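Local structure of FAD synthase (Thermoplasma volcanium GSS1, 3GLV) at residues E31-V36 with V66-L71. The protein probably catalyses the transfer of the AMP moiety of ATP to flavin mononucleotide, producing the coenzyme FAD and releasing diphosphate. Numbering follows the deposited sequence.
Sequences ELVVVV and VDRAIL
Strands 31-36 and 68-71 run parallel, their axes 4.6 Å apart at the closest and 22° off alignment, and the amides of V34 and V36 alternate with that of I70 in bonding across. V34 is gripped through both of its polar backbone atoms: its N donates to R68 O at 2.7 Å, and its O accepts from I70 N at 2.9 Å. At the start of the ladder L32 O takes two donors, R68 N and the more bent D67 N, both in its carbonyl plane. The D67 carboxylate then does the work of a backbone carbonyl: with CG anti to its own carbonyl carbon (chi1 -62°), OD2 turns its anti lone pair to L32 N at 2.8 Å. K26 of helix 16-26 forms a salt bridge to OD2, so its side chain and the L32 amide share that oxygen.

This pairing forms the edge of the parallel sheet within the chain, in the Rossmann-like α/β fold of the cytidylyltransferase-like family, the two strands joined by a beta-alpha-beta crossover through helices 39-44 and 53-60. On the face carrying V34, A69 and V36, V34 CG2 packs 3.8 Å from V66 CG1, the two side chains meeting at about a right angle; both touch L22, and V34 also touches F11 of the inferred ATP site; A69 rests on helix 53-60. On the other face, the R68 chain, bent at chi3 (56°), lies alongside V33 and brings NH1 within 3.4 Å of V33 CG2. E31 OE2 reaches the guanidinium edge in plane, though the salt bridge to R68 NH1 is long at 3.7 Å; OE1 pairs with R4, so one carboxylate serves two arginines. Farther along, I70 CG1 sits 4.1 Å from V35 CG2.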
ATOM      1  N   GLU A  31      -3.084  -6.127  17.107  1.00 23.73           N
ATOM      2  CA  GLU A  31      -3.875  -6.357  15.922  1.00 23.84           C
ATOM      3  C   GLU A  31      -4.458  -5.000  15.467  1.00 23.04           C
ATOM      4  O   GLU A  31      -5.086  -4.326  16.228  1.00 23.89           O
ATOM      5  CB  GLU A  31      -4.996  -7.330  16.257  1.00 24.44           C
ATOM      6  CG  GLU A  31      -5.904  -7.695  15.105  1.00 27.04           C
ATOM      7  CD  GLU A  31      -7.174  -8.357  15.547  1.00 29.72           C
ATOM      8  OE1 GLU A  31      -7.644  -8.071  16.653  1.00 31.95           O
ATOM      9  OE2 GLU A  31      -7.750  -9.115  14.760  1.00 34.24           O
ATOM     10  N   LEU A  32      -4.226  -4.629  14.208  1.00 21.79           N
ATOM     11  CA  LEU A  32      -4.881  -3.493  13.588  1.00 19.87           C
ATOM     12  C   LEU A  32      -6.007  -3.931  12.662  1.00 20.47           C
ATOM     13  O   LEU A  32      -5.770  -4.680  11.709  1.00 19.19           O
ATOM     14  CB  LEU A  32      -3.868  -2.631  12.848  1.00 19.71           C
ATOM     15  CG  LEU A  32      -4.448  -1.391  12.151  1.00 18.65           C
ATOM     16  CD1 LEU A  32      -5.044  -0.404  13.153  1.00 20.01           C
ATOM     17  CD2 LEU A  32      -3.352  -0.686  11.322  1.00 18.39           C
ATOM     18  N   VAL A  33      -7.243  -3.500  13.021  1.00 20.45           N
ATOM     19  CA  VAL A  33      -8.442  -3.656  12.198  1.00 20.22           C
ATOM     20  C   VAL A  33      -8.708  -2.311  11.600  1.00 19.74           C
ATOM     21  O   VAL A  33      -8.835  -1.263  12.312  1.00 20.06           O
ATOM     22  CB  VAL A  33      -9.684  -4.191  13.021  1.00 20.98           C
ATOM     23  CG1 VAL A  33     -10.931  -4.326  12.136  1.00 22.13           C
ATOM     24  CG2 VAL A  33      -9.390  -5.560  13.756  1.00 21.15           C
ATOM     25  N   VAL A  34      -8.797  -2.279  10.281  1.00 19.93           N
ATOM     26  CA  VAL A  34      -9.159  -1.026   9.603  1.00 18.85           C
ATOM     27  C   VAL A  34     -10.555  -1.082   9.068  1.00 20.34           C
ATOM     28  O   VAL A  34     -10.957  -2.089   8.357  1.00 18.98           O
ATOM     29  CB  VAL A  34      -8.145  -0.673   8.461  1.00 20.58           C
ATOM     30  CG1 VAL A  34      -8.570   0.630   7.753  1.00 17.00           C
ATOM     31  CG2 VAL A  34      -6.707  -0.607   9.000  1.00 17.23           C
ATOM     32  N   VAL A  35     -11.340  -0.050   9.379  1.00 18.68           N
ATOM     33  CA  VAL A  35     -12.713  -0.011   8.870  1.00 19.58           C
ATOM     34  C   VAL A  35     -12.806   1.018   7.742  1.00 19.99           C
ATOM     35  O   VAL A  35     -12.563   2.215   7.934  1.00 18.84           O
ATOM     36  CB  VAL A  35     -13.730   0.339   9.993  1.00 20.94           C
ATOM     37  CG1 VAL A  35     -15.203   0.435   9.452  1.00 19.48           C
ATOM     38  CG2 VAL A  35     -13.588  -0.639  11.180  1.00 19.79           C
ATOM     39  N   VAL A  36     -13.115   0.515   6.564  1.00 19.59           N
ATOM     40  CA  VAL A  36     -13.064   1.262   5.309  1.00 20.89           C
ATOM     41  C   VAL A  36     -14.487   1.738   4.949  1.00 21.56           C
ATOM     42  O   VAL A  36     -15.416   0.913   4.872  1.00 21.57           O
ATOM     43  CB  VAL A  36     -12.514   0.350   4.166  1.00 20.63           C
ATOM     44  CG1 VAL A  36     -12.575   1.075   2.794  1.00 19.76           C
ATOM     45  CG2 VAL A  36     -11.109  -0.089   4.476  1.00 18.12           C
ATOM     46  N   VAL A  66      -1.523  -3.767   8.411  1.00 22.83           N
ATOM     47  CA  VAL A  66      -2.915  -4.041   8.560  1.00 22.61           C
ATOM     48  C   VAL A  66      -3.170  -5.537   8.748  1.00 24.16           C
ATOM     49  O   VAL A  66      -2.920  -6.376   7.839  1.00 23.15           O
ATOM     50  CB  VAL A  66      -3.780  -3.491   7.354  1.00 22.58           C
ATOM     51  CG1 VAL A  66      -5.242  -3.840   7.531  1.00 21.14           C
ATOM     52  CG2 VAL A  66      -3.596  -2.000   7.170  1.00 19.80           C
ATOM     53  N   ASP A  67      -3.754  -5.877   9.895  1.00 23.96           N
ATOM     54  CA  ASP A  67      -4.088  -7.291  10.136  1.00 24.78           C
ATOM     55  C   ASP A  67      -5.408  -7.667   9.501  1.00 25.60           C
ATOM     56  O   ASP A  67      -5.483  -8.712   8.861  1.00 27.33           O
ATOM     57  CB  ASP A  67      -4.042  -7.587  11.605  1.00 23.53           C
ATOM     58  CG  ASP A  67      -2.659  -7.366  12.153  1.00 25.41           C
ATOM     59  OD1 ASP A  67      -1.765  -8.092  11.676  1.00 31.56           O
ATOM     60  OD2 ASP A  67      -2.438  -6.421  12.937  1.00 22.15           O
ATOM     61  N   ARG A  68      -6.415  -6.800   9.633  1.00 25.37           N
ATOM     62  CA  ARG A  68      -7.756  -7.073   9.086  1.00 26.26           C
ATOM     63  C   ARG A  68      -8.413  -5.802   8.619  1.00 24.72           C
ATOM     64  O   ARG A  68      -8.284  -4.749   9.258  1.00 23.55           O
ATOM     65  CB  ARG A  68      -8.672  -7.702  10.146  1.00 26.65           C
ATOM     66  CG  ARG A  68      -8.534  -9.192  10.207  1.00 33.79           C
ATOM     67  CD  ARG A  68      -9.389  -9.788  11.332  1.00 39.72           C
ATOM     68  NE  ARG A  68     -10.784  -9.400  11.161  1.00 44.28           N
ATOM     69  CZ  ARG A  68     -11.548  -8.814  12.087  1.00 46.46           C
ATOM     70  NH1 ARG A  68     -11.078  -8.527  13.310  1.00 47.55           N
ATOM     71  NH2 ARG A  68     -12.807  -8.516  11.774  1.00 46.14           N
ATOM     72  N   ALA A  69      -9.162  -5.921   7.524  1.00 24.29           N
ATOM     73  CA  ALA A  69      -9.911  -4.799   6.998  1.00 24.03           C
ATOM     74  C   ALA A  69     -11.311  -5.195   6.682  1.00 23.74           C
ATOM     75  O   ALA A  69     -11.557  -6.260   6.091  1.00 23.13           O
ATOM     76  CB  ALA A  69      -9.213  -4.207   5.774  1.00 23.43           C
ATOM     77  N   ILE A  70     -12.236  -4.328   7.077  1.00 22.70           N
ATOM     78  CA  ILE A  70     -13.641  -4.524   6.833  1.00 22.75           C
ATOM     79  C   ILE A  70     -14.365  -3.275   6.364  1.00 22.67           C
ATOM     80  O   ILE A  70     -13.956  -2.117   6.619  1.00 22.41           O
ATOM     81  CB  ILE A  70     -14.382  -5.109   8.054  1.00 23.35           C
ATOM     82  CG1 ILE A  70     -14.326  -4.168   9.240  1.00 22.93           C
ATOM     83  CG2 ILE A  70     -13.807  -6.519   8.473  1.00 23.98           C
ATOM     84  CD1 ILE A  70     -15.299  -4.611  10.287  1.00 23.20           C
ATOM     85  N   LEU A  71     -15.470  -3.499   5.684  1.00 22.73           N
ATOM     86  CA  LEU A  71     -16.343  -2.393   5.311  1.00 24.83           C
ATOM     87  C   LEU A  71     -17.132  -1.902   6.547  1.00 25.40           C
ATOM     88  O   LEU A  71     -17.602  -2.680   7.369  1.00 25.08           O
ATOM     89  CB  LEU A  71     -17.265  -2.822   4.176  1.00 25.45           C
ATOM     90  CG  LEU A  71     -16.990  -2.371   2.723  1.00 28.87           C
ATOM     91  CD1 LEU A  71     -15.654  -1.796   2.440  1.00 23.51           C
ATOM     92  CD2 LEU A  71     -17.361  -3.472   1.680  1.00 32.36           C
TER